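Local coordinates for protein dihydrofolate reductase (Moritella profunda, PDB 3IA4) that probably catalyses the NADPH-dependent reduction of 7,8-dihydrofolate to 5,6,7,8-tetrahydrofolate, a key step of folate metabolism, and here holds NADPH and the inhibitor methotrexate, at residues I2-A7 and E92-G97; I41-N46 and R58-L63; Y113-E118 and H151-S156. One frame throughout, in Å; residues are numbered along the deposited sequence.

Contact 1 (I2-A7 and E92-G97). With MTX (methotrexate), chain F.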
loop_
_atom_site.group_PDB
_atom_site.type_symbol
_atom_site.label_atom_id
_atom_site.label_comp_id
_atom_site.label_asym_id
_atom_site.label_seq_id
_atom_site.Cartn_x
_atom_site.Cartn_y
_atom_site.Cartn_z
ATOM N N ILE A 2 -1.493 -12.488 -9.041
ATOM C CA ILE A 2 -0.741 -11.274 -9.345
ATOM C C ILE A 2 -0.292 -10.715 -8.016
ATOM O O ILE A 2 -1.108 -10.682 -7.074
ATOM C CB ILE A 2 -1.695 -10.296 -10.047
ATOM C CG1 ILE A 2 -2.045 -10.902 -11.415
ATOM C CG2 ILE A 2 -1.112 -8.906 -10.160
ATOM C CD1 ILE A 2 -3.292 -10.287 -12.005
ATOM N N VAL A 3 0.985 -10.341 -7.912
ATOM C CA VAL A 3 1.467 -9.658 -6.715
ATOM C C VAL A 3 1.527 -8.186 -6.955
ATOM O O VAL A 3 2.243 -7.723 -7.832
ATOM C CB VAL A 3 2.869 -10.171 -6.302
ATOM C CG1 VAL A 3 3.416 -9.342 -5.137
ATOM C CG2 VAL A 3 2.743 -11.641 -5.950
ATOM N N SER A 4 0.665 -7.452 -6.273
ATOM C CA SER A 4 0.568 -5.997 -6.493
ATOM C C SER A 4 0.921 -5.229 -5.244
ATOM O O SER A 4 0.680 -5.735 -4.169
ATOM C CB SER A 4 -0.875 -5.639 -6.906
ATOM O OG SER A 4 -1.192 -6.259 -8.143
ATOM N N MET A 5 1.467 -3.998 -5.369
ATOM C CA MET A 5 1.661 -3.171 -4.203
ATOM C C MET A 5 0.917 -1.874 -4.484
ATOM O O MET A 5 0.851 -1.431 -5.647
ATOM C CB MET A 5 3.176 -2.850 -3.990
ATOM C CG MET A 5 3.985 -4.142 -4.060
ATOM S SD MET A 5 5.590 -4.091 -3.182
ATOM C CE MET A 5 6.319 -2.589 -3.803
ATOM N N ILE A 6 0.357 -1.294 -3.459
ATOM C CA ILE A 6 -0.463 -0.060 -3.610
ATOM C C ILE A 6 0.076 0.918 -2.588
ATOM O O ILE A 6 0.268 0.560 -1.425
ATOM C CB ILE A 6 -1.990 -0.294 -3.431
ATOM C CG1 ILE A 6 -2.692 1.067 -3.551
ATOM C CG2 ILE A 6 -2.282 -0.957 -2.067
ATOM C CD1 ILE A 6 -4.275 0.964 -3.767
ATOM N N ALA A 7 0.336 2.157 -3.025
ATOM C CA ALA A 7 0.870 3.187 -2.123
ATOM C C ALA A 7 0.526 4.561 -2.624
ATOM O O ALA A 7 0.325 4.729 -3.838
ATOM C CB ALA A 7 2.442 3.074 -2.119
ATOM N N GLU A 92 -5.345 -11.815 -7.136
ATOM C CA GLU A 92 -4.381 -10.718 -6.885
ATOM C C GLU A 92 -4.284 -10.474 -5.395
ATOM O O GLU A 92 -5.301 -10.358 -4.724
ATOM C CB GLU A 92 -4.920 -9.476 -7.570
ATOM C CG GLU A 92 -4.009 -8.283 -7.568
ATOM C CD GLU A 92 -4.597 -7.142 -8.343
ATOM O OE1 GLU A 92 -5.847 -7.090 -8.491
ATOM O OE2 GLU A 92 -3.850 -6.270 -8.823
ATOM N N LEU A 93 -3.045 -10.369 -4.912
ATOM C CA LEU A 93 -2.710 -10.075 -3.525
ATOM C C LEU A 93 -2.299 -8.585 -3.518
ATOM O O LEU A 93 -1.599 -8.164 -4.449
ATOM C CB LEU A 93 -1.532 -10.987 -3.196
ATOM C CG LEU A 93 -0.644 -10.960 -1.997
ATOM C CD1 LEU A 93 0.041 -9.589 -1.935
ATOM C CD2 LEU A 93 -1.547 -11.216 -0.856
ATOM N N MET A 94 -2.726 -7.782 -2.526
ATOM C CA MET A 94 -2.328 -6.344 -2.484
ATOM C C MET A 94 -1.433 -6.077 -1.283
ATOM O O MET A 94 -1.884 -6.216 -0.155
ATOM C CB MET A 94 -3.550 -5.405 -2.375
ATOM C CG MET A 94 -4.631 -5.575 -3.422
ATOM S SD MET A 94 -4.126 -4.978 -5.067
ATOM C CE MET A 94 -4.137 -3.224 -4.760
ATOM N N ILE A 95 -0.168 -5.690 -1.526
ATOM C CA ILE A 95 0.733 -5.251 -0.446
ATOM C C ILE A 95 0.469 -3.777 -0.178
ATOM O O ILE A 95 0.561 -2.958 -1.122
ATOM C CB ILE A 95 2.181 -5.465 -0.880
ATOM C CG1 ILE A 95 2.503 -6.991 -1.114
ATOM C CG2 ILE A 95 3.130 -4.798 0.122
ATOM C CD1 ILE A 95 2.695 -7.797 0.137
ATOM N N ILE A 96 0.095 -3.433 1.047
ATOM C CA ILE A 96 -0.429 -2.077 1.296
ATOM C C ILE A 96 0.519 -1.266 2.151
ATOM O O ILE A 96 0.179 -0.175 2.620
ATOM C CB ILE A 96 -1.831 -2.039 1.939
ATOM C CG1 ILE A 96 -1.857 -2.644 3.372
ATOM C CG2 ILE A 96 -2.803 -2.815 1.030
ATOM C CD1 ILE A 96 -2.997 -2.116 4.183
ATOM N N GLY A 97 1.690 -1.829 2.416
ATOM C CA GLY A 97 2.738 -1.077 3.117
ATOM C C GLY A 97 3.237 -1.791 4.369
ATOM O O GLY A 97 2.733 -2.851 4.708
HETATM N N1 MTX F . -3.380 5.017 -0.080
HETATM C C2 MTX F . -2.846 4.266 -1.066
HETATM N NA2 MTX F . -3.000 4.707 -2.329
HETATM N N3 MTX F . -2.190 3.101 -0.785
HETATM C C4 MTX F . -2.065 2.655 0.502
HETATM N NA4 MTX F . -1.394 1.550 0.721
HETATM C C4A MTX F . -2.630 3.385 1.499
HETATM N N5 MTX F . -2.553 2.924 2.793
HETATM C C6 MTX F . -3.113 3.674 3.795
HETATM C C7 MTX F . -3.795 4.866 3.557
HETATM N N8 MTX F . -3.896 5.317 2.234
HETATM C C8A MTX F . -3.299 4.565 1.227
HETATM C C9 MTX F . -2.971 3.136 5.214
HETATM N N10 MTX F . -3.824 3.824 6.183
HETATM C CM MTX F . -3.132 4.621 7.226
HETATM C C11 MTX F . -8.013 3.459 6.129
HETATM C C12 MTX F . -7.396 4.262 7.079
HETATM C C13 MTX F . -6.021 4.377 7.113
HETATM C C14 MTX F . -5.250 3.704 6.164
HETATM C C15 MTX F . -5.900 2.926 5.209
HETATM C C16 MTX F . -7.253 2.724 5.217
HETATM C C MTX F . -9.471 3.345 6.005
HETATM O O MTX F . -10.307 3.557 7.090
HETATM N N MTX F . -9.931 3.077 4.785
HETATM C CA MTX F . -11.303 2.783 4.487
HETATM C CT MTX F . -11.373 1.501 3.686
HETATM O O1 MTX F . -10.400 1.188 2.936
HETATM O O2 MTX F . -12.407 0.791 3.753
HETATM C CB MTX F . -11.960 3.881 3.640
HETATM C CG MTX F . -11.988 5.217 4.381
HETATM C CD MTX F . -12.906 5.242 5.607
HETATM O OE1 MTX F . -13.050 6.296 6.293
HETATM O OE2 MTX F . -13.537 4.228 5.970
#

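Contact 2 (I41-N46 and R58-L63). With NDP (NADPH dihydro-nicotinamide-adenine-dinucleotide phosphate), chain E.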
loop_
_atom_site.group_PDB
_atom_site.type_symbol
_atom_site.label_atom_id
_atom_site.label_comp_id
_atom_site.label_asym_id
_atom_site.label_seq_id
_atom_site.Cartn_x
_atom_site.Cartn_y
_atom_site.Cartn_z
ATOM N N ILE A 41 -5.191 -8.218 1.723
ATOM C CA ILE A 41 -4.234 -7.112 1.886
ATOM C C ILE A 41 -3.163 -7.550 2.887
ATOM O O ILE A 41 -3.474 -8.104 3.941
ATOM C CB ILE A 41 -4.957 -5.808 2.331
ATOM C CG1 ILE A 41 -5.720 -5.950 3.663
ATOM C CG2 ILE A 41 -5.822 -5.283 1.171
ATOM C CD1 ILE A 41 -6.326 -4.583 4.111
ATOM N N VAL A 42 -1.895 -7.336 2.526
ATOM C CA VAL A 42 -0.783 -7.742 3.339
ATOM C C VAL A 42 -0.052 -6.470 3.796
ATOM O O VAL A 42 0.191 -5.583 2.982
ATOM C CB VAL A 42 0.196 -8.573 2.486
ATOM C CG1 VAL A 42 1.368 -8.910 3.313
ATOM C CG2 VAL A 42 -0.522 -9.869 2.015
ATOM N N MET A 43 0.240 -6.377 5.080
ATOM C CA MET A 43 0.852 -5.142 5.648
ATOM C C MET A 43 1.825 -5.486 6.763
ATOM O O MET A 43 1.711 -6.544 7.443
ATOM C CB MET A 43 -0.246 -4.239 6.171
ATOM C CG MET A 43 -0.863 -4.680 7.459
ATOM S SD MET A 43 -2.524 -3.954 7.767
ATOM C CE MET A 43 -3.546 -4.983 6.655
ATOM N N GLY A 44 2.755 -4.561 7.005
ATOM C CA GLY A 44 3.642 -4.700 8.181
ATOM C C GLY A 44 2.900 -4.297 9.427
ATOM O O GLY A 44 1.860 -3.616 9.395
ATOM N N ARG A 45 3.462 -4.686 10.557
ATOM C CA ARG A 45 2.857 -4.350 11.826
ATOM C C ARG A 45 2.657 -2.850 12.097
ATOM O O ARG A 45 1.610 -2.473 12.617
ATOM C CB ARG A 45 3.693 -4.992 12.928
ATOM C CG ARG A 45 3.087 -4.703 14.277
ATOM C CD ARG A 45 4.172 -4.947 15.289
ATOM N NE ARG A 45 3.768 -4.657 16.661
ATOM C CZ ARG A 45 4.291 -5.292 17.717
ATOM N NH1 ARG A 45 5.198 -6.275 17.531
ATOM N NH2 ARG A 45 3.876 -4.972 18.951
ATOM N N ASN A 46 3.608 -1.978 11.711
ATOM C CA ASN A 46 3.426 -0.572 11.979
ATOM C C ASN A 46 2.230 -0.015 11.197
ATOM O O ASN A 46 1.477 0.812 11.702
ATOM C CB ASN A 46 4.666 0.259 11.614
ATOM C CG ASN A 46 5.848 -0.077 12.481
ATOM O OD1 ASN A 46 5.675 -0.593 13.584
ATOM N ND2 ASN A 46 7.055 0.259 12.018
ATOM N N ARG A 58 -12.018 -7.337 3.200
ATOM C CA ARG A 58 -10.662 -7.778 2.852
ATOM C C ARG A 58 -10.114 -8.735 3.867
ATOM O O ARG A 58 -10.285 -8.522 5.044
ATOM C CB ARG A 58 -9.749 -6.529 2.755
ATOM C CG ARG A 58 -9.972 -5.720 1.457
ATOM C CD ARG A 58 -9.694 -4.233 1.605
ATOM N NE ARG A 58 -10.760 -3.637 2.400
ATOM C CZ ARG A 58 -10.929 -2.325 2.571
ATOM N NH1 ARG A 58 -10.080 -1.410 2.016
ATOM N NH2 ARG A 58 -11.924 -1.921 3.345
ATOM N N LEU A 59 -9.372 -9.790 3.420
ATOM C CA LEU A 59 -8.587 -10.623 4.333
ATOM C C LEU A 59 -7.394 -9.782 4.772
ATOM O O LEU A 59 -6.593 -9.423 3.919
ATOM C CB LEU A 59 -8.083 -11.889 3.606
ATOM C CG LEU A 59 -7.121 -12.776 4.401
ATOM C CD1 LEU A 59 -7.666 -13.123 5.790
ATOM C CD2 LEU A 59 -6.682 -14.061 3.578
ATOM N N ASN A 60 -7.318 -9.447 6.063
ATOM C CA ASN A 60 -6.211 -8.591 6.534
ATOM C C ASN A 60 -5.078 -9.507 7.017
ATOM O O ASN A 60 -5.241 -10.203 7.996
ATOM C CB ASN A 60 -6.634 -7.678 7.716
ATOM C CG ASN A 60 -7.541 -6.512 7.305
ATOM O OD1 ASN A 60 -7.328 -5.394 7.741
ATOM N ND2 ASN A 60 -8.595 -6.779 6.535
ATOM N N ILE A 61 -3.888 -9.452 6.382
ATOM C CA ILE A 61 -2.751 -10.294 6.788
ATOM C C ILE A 61 -1.697 -9.337 7.321
ATOM O O ILE A 61 -1.376 -8.390 6.625
ATOM C CB ILE A 61 -2.222 -11.092 5.564
ATOM C CG1 ILE A 61 -3.323 -12.010 5.025
ATOM C CG2 ILE A 61 -0.892 -11.849 5.888
ATOM C CD1 ILE A 61 -3.024 -12.585 3.642
ATOM N N VAL A 62 -1.203 -9.574 8.545
ATOM C CA VAL A 62 -0.274 -8.618 9.152
ATOM C C VAL A 62 1.039 -9.335 9.445
ATOM O O VAL A 62 1.048 -10.400 10.064
ATOM C CB VAL A 62 -0.844 -8.013 10.421
ATOM C CG1 VAL A 62 0.198 -7.076 11.109
ATOM C CG2 VAL A 62 -2.089 -7.256 10.073
ATOM N N LEU A 63 2.176 -8.746 9.013
ATOM C CA LEU A 63 3.471 -9.356 9.288
ATOM C C LEU A 63 4.049 -8.956 10.640
ATOM O O LEU A 63 4.244 -7.757 10.930
ATOM C CB LEU A 63 4.452 -8.927 8.164
ATOM C CG LEU A 63 4.129 -9.754 6.911
ATOM C CD1 LEU A 63 4.303 -8.968 5.633
ATOM C CD2 LEU A 63 5.024 -10.997 6.914
HETATM P PA NDP E . 5.759 -1.488 8.271
HETATM O O1A NDP E . 6.409 -2.020 7.021
HETATM O O2A NDP E . 4.313 -1.097 8.291
HETATM O O5B NDP E . 5.979 -2.486 9.548
HETATM C C5B NDP E . 7.297 -3.029 9.776
HETATM C C4B NDP E . 7.120 -4.088 10.858
HETATM O O4B NDP E . 6.616 -5.258 10.200
HETATM C C3B NDP E . 8.491 -4.585 11.379
HETATM O O3B NDP E . 8.970 -3.717 12.401
HETATM C C2B NDP E . 8.207 -6.007 11.833
HETATM O O2B NDP E . 7.331 -6.027 12.965
HETATM C C1B NDP E . 7.317 -6.440 10.686
HETATM N N9A NDP E . 8.045 -7.094 9.578
HETATM C C8A NDP E . 8.642 -6.464 8.554
HETATM N N7A NDP E . 9.133 -7.349 7.662
HETATM C C5A NDP E . 8.819 -8.590 8.129
HETATM C C6A NDP E . 8.988 -9.981 7.684
HETATM N N6A NDP E . 9.663 -10.311 6.536
HETATM N N1A NDP E . 8.452 -10.938 8.516
HETATM C C2A NDP E . 7.773 -10.702 9.634
HETATM N N3A NDP E . 7.590 -9.463 10.082
HETATM C C4A NDP E . 8.085 -8.399 9.366
HETATM O O3 NDP E . 6.614 -0.253 8.873
HETATM P PN NDP E . 7.314 1.079 8.303
HETATM O O1N NDP E . 8.336 0.687 7.301
HETATM O O2N NDP E . 7.719 1.903 9.471
HETATM O O5D NDP E . 6.160 1.772 7.467
HETATM C C5D NDP E . 5.126 2.448 8.169
HETATM C C4D NDP E . 4.987 3.866 7.627
HETATM O O4D NDP E . 4.429 3.827 6.261
HETATM C C3D NDP E . 4.030 4.757 8.433
HETATM O O3D NDP E . 4.541 6.103 8.432
HETATM C C2D NDP E . 2.734 4.743 7.621
HETATM O O2D NDP E . 1.894 5.907 7.823
HETATM C C1D NDP E . 3.296 4.716 6.226
HETATM N N1N NDP E . 2.416 4.163 5.202
HETATM C C2N NDP E . 2.169 4.913 4.127
HETATM C C3N NDP E . 1.443 4.392 3.086
HETATM C C7N NDP E . 1.173 5.270 1.905
HETATM O O7N NDP E . 0.660 4.767 0.927
HETATM N N7N NDP E . 1.584 6.541 1.856
HETATM C C4N NDP E . 0.846 2.993 3.060
HETATM C C5N NDP E . 1.264 2.289 4.260
HETATM C C6N NDP E . 1.966 2.890 5.276
HETATM P P2B NDP E . 7.755 -6.805 14.326
HETATM O O1X NDP E . 6.484 -6.869 15.055
HETATM O O2X NDP E . 8.372 -8.071 13.839
HETATM O O3X NDP E . 8.842 -5.960 14.931
#

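Contact 3 (Y113-E118 and H151-S156)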
loop_
_atom_site.group_PDB
_atom_site.type_symbol
_atom_site.label_atom_id
_atom_site.label_comp_id
_atom_site.label_asym_id
_atom_site.label_seq_id
_atom_site.Cartn_x
_atom_site.Cartn_y
_atom_site.Cartn_z
ATOM N N TYR A 113 0.183 0.000 -7.837
ATOM C CA TYR A 113 -0.935 0.920 -7.918
ATOM C C TYR A 113 -0.455 2.170 -7.196
ATOM O O TYR A 113 -0.450 2.232 -5.969
ATOM C CB TYR A 113 -2.147 0.366 -7.139
ATOM C CG TYR A 113 -2.853 -0.838 -7.766
ATOM C CD1 TYR A 113 -4.226 -0.779 -7.971
ATOM C CD2 TYR A 113 -2.184 -2.029 -8.058
ATOM C CE1 TYR A 113 -4.911 -1.849 -8.456
ATOM C CE2 TYR A 113 -2.896 -3.145 -8.595
ATOM C CZ TYR A 113 -4.270 -3.017 -8.745
ATOM O OH TYR A 113 -4.982 -4.070 -9.297
ATOM N N LEU A 114 -0.001 3.169 -7.940
ATOM C CA LEU A 114 0.564 4.352 -7.313
ATOM C C LEU A 114 -0.370 5.552 -7.405
ATOM O O LEU A 114 -0.818 5.942 -8.473
ATOM C CB LEU A 114 1.889 4.741 -8.002
ATOM C CG LEU A 114 2.982 3.635 -7.984
ATOM C CD1 LEU A 114 4.293 4.103 -8.559
ATOM C CD2 LEU A 114 3.212 3.142 -6.532
ATOM N N THR A 115 -0.555 6.200 -6.290
ATOM C CA THR A 115 -1.146 7.544 -6.331
ATOM C C THR A 115 0.007 8.525 -6.141
ATOM O O THR A 115 0.841 8.315 -5.254
ATOM C CB THR A 115 -2.070 7.652 -5.144
ATOM O OG1 THR A 115 -3.162 6.741 -5.356
ATOM C CG2 THR A 115 -2.636 9.098 -5.003
ATOM N N HIS A 116 0.131 9.514 -7.031
ATOM C CA HIS A 116 1.121 10.554 -6.829
ATOM C C HIS A 116 0.404 11.791 -6.394
ATOM O O HIS A 116 -0.494 12.271 -7.108
ATOM C CB HIS A 116 1.825 10.815 -8.159
ATOM C CG HIS A 116 2.505 9.607 -8.698
ATOM N ND1 HIS A 116 3.790 9.258 -8.321
ATOM C CD2 HIS A 116 2.106 8.685 -9.603
ATOM C CE1 HIS A 116 4.147 8.158 -8.971
ATOM N NE2 HIS A 116 3.139 7.784 -9.741
ATOM N N ILE A 117 0.818 12.316 -5.227
ATOM C CA ILE A 117 0.281 13.593 -4.706
ATOM C C ILE A 117 1.210 14.776 -4.968
ATOM O O ILE A 117 2.421 14.690 -4.721
ATOM C CB ILE A 117 0.075 13.433 -3.178
ATOM C CG1 ILE A 117 -0.779 12.194 -2.920
ATOM C CG2 ILE A 117 -0.519 14.746 -2.570
ATOM C CD1 ILE A 117 -0.859 11.812 -1.398
ATOM N N GLU A 118 0.672 15.893 -5.480
ATOM C CA GLU A 118 1.529 17.027 -5.779
ATOM C C GLU A 118 1.778 17.818 -4.509
ATOM O O GLU A 118 1.101 18.836 -4.244
ATOM C CB GLU A 118 0.897 17.916 -6.848
ATOM C CG GLU A 118 0.760 17.224 -8.182
ATOM C CD GLU A 118 0.253 18.175 -9.288
ATOM O OE1 GLU A 118 0.361 19.428 -9.120
ATOM O OE2 GLU A 118 -0.246 17.642 -10.304
ATOM N N HIS A 151 -4.823 19.036 -2.364
ATOM C CA HIS A 151 -3.717 18.828 -3.280
ATOM C C HIS A 151 -4.194 18.065 -4.478
ATOM O O HIS A 151 -5.017 17.170 -4.338
ATOM C CB HIS A 151 -2.638 17.925 -2.570
ATOM C CG HIS A 151 -2.324 18.379 -1.182
ATOM N ND1 HIS A 151 -1.809 19.628 -0.927
ATOM C CD2 HIS A 151 -2.437 17.763 0.024
ATOM C CE1 HIS A 151 -1.657 19.787 0.380
ATOM N NE2 HIS A 151 -2.019 18.668 0.981
ATOM N N ASN A 152 -3.637 18.373 -5.652
ATOM C CA ASN A 152 -3.864 17.562 -6.817
ATOM C C ASN A 152 -3.236 16.180 -6.597
ATOM O O ASN A 152 -2.168 16.080 -6.015
ATOM C CB ASN A 152 -3.142 18.180 -7.997
ATOM C CG ASN A 152 -3.706 19.542 -8.395
ATOM O OD1 ASN A 152 -4.871 19.771 -8.248
ATOM N ND2 ASN A 152 -2.859 20.440 -8.901
ATOM N N TYR A 153 -3.889 15.157 -7.099
ATOM C CA TYR A 153 -3.269 13.804 -7.086
ATOM C C TYR A 153 -3.702 13.019 -8.280
ATOM O O TYR A 153 -4.610 13.441 -9.011
ATOM C CB TYR A 153 -3.497 13.071 -5.755
ATOM C CG TYR A 153 -4.963 12.750 -5.456
ATOM C CD1 TYR A 153 -5.808 13.712 -4.925
ATOM C CD2 TYR A 153 -5.472 11.495 -5.736
ATOM C CE1 TYR A 153 -7.183 13.405 -4.671
ATOM C CE2 TYR A 153 -6.817 11.168 -5.463
ATOM C CZ TYR A 153 -7.648 12.129 -4.934
ATOM O OH TYR A 153 -8.981 11.795 -4.682
ATOM N N ARG A 154 -3.012 11.916 -8.549
ATOM C CA ARG A 154 -3.375 11.163 -9.746
ATOM C C ARG A 154 -3.039 9.709 -9.462
ATOM O O ARG A 154 -2.211 9.395 -8.603
ATOM C CB ARG A 154 -2.651 11.668 -11.014
ATOM C CG ARG A 154 -1.190 11.359 -10.966
ATOM C CD ARG A 154 -0.431 12.049 -12.127
ATOM N NE ARG A 154 1.016 11.831 -11.971
ATOM C CZ ARG A 154 1.813 12.613 -11.243
ATOM N NH1 ARG A 154 3.119 12.329 -11.145
ATOM N NH2 ARG A 154 1.311 13.673 -10.574
ATOM N N PHE A 155 -3.747 8.838 -10.148
ATOM C CA PHE A 155 -3.506 7.387 -10.065
ATOM C C PHE A 155 -2.794 6.836 -11.290
ATOM O O PHE A 155 -3.103 7.204 -12.414
ATOM C CB PHE A 155 -4.863 6.724 -9.945
ATOM C CG PHE A 155 -4.772 5.249 -9.907
ATOM C CD1 PHE A 155 -4.136 4.635 -8.818
ATOM C CD2 PHE A 155 -5.211 4.462 -10.974
ATOM C CE1 PHE A 155 -3.975 3.255 -8.776
ATOM C CE2 PHE A 155 -5.062 3.050 -10.931
ATOM C CZ PHE A 155 -4.436 2.464 -9.841
ATOM N N SER A 156 -1.831 5.927 -11.082
ATOM C CA SER A 156 -1.137 5.300 -12.189
ATOM C C SER A 156 -0.962 3.832 -11.833
ATOM O O SER A 156 -0.325 3.522 -10.813
ATOM C CB SER A 156 0.237 5.997 -12.342
ATOM O OG SER A 156 1.086 5.366 -13.262
HETATM O O HOH W 1 3.630 5.943 -12.006
HETATM O O HOH W 2 -1.270 15.175 -10.286
HETATM O O HOH W 3 -1.328 20.067 -5.365
HETATM O O HOH W 4 -0.594 21.066 -2.767
#

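Contact 1 (I2-A7 and E92-G97)
I2 pairs in parallel with E92 in the middle of the mixed sheet that forms the dihydrofolate reductase fold, its O taking L93 N at 2.9 Å. Its CG2 lies against E92 CG, on the sheet face that also carries S4 and M94. V3 faces the other way, level with L93. S4 grips the neighbour three times: its N binds L93 O, its O receives I95 N at 2.8 Å, and its hydroxyl OG donates to E92 OE2 at 2.7 Å. With OG beside the backbone N (chi1 -63°), the hydroxyl meets the anti lone pair of that oxygen, away from OE1. The buried carboxylate is further held by Y113 OH, R111 and K39, and the two cations probably keep it ionised. M94 SD rests on S4 CB. On the opposite face M5 and I95 run side by side, CG to CB, before the thioether of M5 turns off toward Y102 and C105 of helix 99-105. I6 sets its N on I95 O, and its side chain has two neighbours: M94 CE reaches I6 CB at 3.9 Å, and I96 CG2 meets I6 CG2 at 3.6 Å. At this level both strands reach the methotrexate pocket, where the pteridine amino group NA4 donates to I6 O at 2.9 Å and, weakly, to I96 O at 3.0 Å.

Contact 2 (I41-N46 and R58-L63)
I41 to G44 and N60 to L63 run parallel, their axes 4.7 Å apart and inclined by 26°, as the strands of a beta-alpha-beta unit whose helix 45-51 follows G44. Four backbone bonds tie I41-G44 to L59-L63, from I41 N on L59 O to L63 N on M43 O (2.7 Å). On one face V42 sets CG1 against L63 CD1 and CG2 against I61 CD1. On the other, I41 CD1 lies alongside the amide of N60, and I41 CG2 crosses the aliphatic part of R58, whose guanidinium bonds P56 O through NH2 and methotrexate through NH1. M43, bent at chi3 (77°), brings CE to N60 OD1 while CG packs on V62 CG2. The N60 amide is pinned at both ends: ND2 donates to R58 O at 2.8 Å from above the carbonyl plane, and OD1 accepts from L55 N. With an alanine here, R58 O and L55 N would lose this partner and a gap would probably open beside I41 CD1 and M43 CE. G44 CA lies 3.5 Å from NADPH O5B, the oxygen joining the adenosine ribose to its phosphate, where a beta carbon would clash. R45 and N46 then take up the cofactor: N46 ND2 reaches phosphate oxygen O2N at 3.1 Å, and extended R45 brings NH1 to O1X of the 2'-phosphate at 2.9 Å, O1X lying in the guanidinium plane at its edge.

Contact 3 (Y113-E118 and H151-S156)
L114 and S156 form a hydrogen-bonded pair in the antiparallel part of the dihydrofolate reductase sheet, where strand 111-117 meets strand 153-160. Backbone bonds come first: L114 and S156 exchange both of theirs, H116 and R154 do the same, and E118 N ends the run on N152 O, almost straight. Between these, T115 with F155 and I117 with Y153 are non-hydrogen-bonded pairs.

Apolar and aromatic contacts fill the face turned to helix 26-36. F155 CZ touches Y113 CD1 at 3.7 Å, and Y113 CB sits in the plane of the F155 ring at its edge. T115 CG2 meets Y153 CD2, which leaves OG1, on the other branch, to bond E28; T115 also touches methotrexate. I117 CG1 packs on Y153 CB, and its CG2 on H151 CB.

On the opposite face, shared with H116 and S156, R154, its CG lodged between the backbone N and carbonyl carbon (chi1 69°), lays its guanidinium over H116 CB, which stands 3.5 Å above the centre of that group; imidazole and guanidinium planes are only 12° apart. At the end of the pairing, E118 OE1 takes a long, weak bond from N152 ND2, with carboxylate and amide turned 76° against each other, while N152 OD1 accepts from A145 N.

Waters add further links. One joins H116 NE2 to S156 OG, which is also bonded to E137. A second connects E118 and R154, accepting from R154 NH2 at 3.0 Å and donating to E118 OE2 at 2.7 Å.

In the fold
All three contacts belong to one sheet and lie across it in the order contact 2, contact 1, contact 3. Contacts 1 and 2 have centres 11 Å apart and meet where strands 92-97 and 41-44 are neighbours: V42 O with I96 N and G97 O with G44 N are probable hydrogen bonds, both 2.9 Å. Contact 3 adjoins contact 1 through a probable hydrogen bond of M5 O and Y113 N, 2.7 Å; their centres are 16 Å apart. Contacts 2 and 3 do not touch, their nearest atoms being about 10 Å apart. Contact 2 holds the adenosine end and phosphates of NADPH and reaches methotrexate through R58; contact 1 touches both ligands, and contact 3 meets methotrexate at T115.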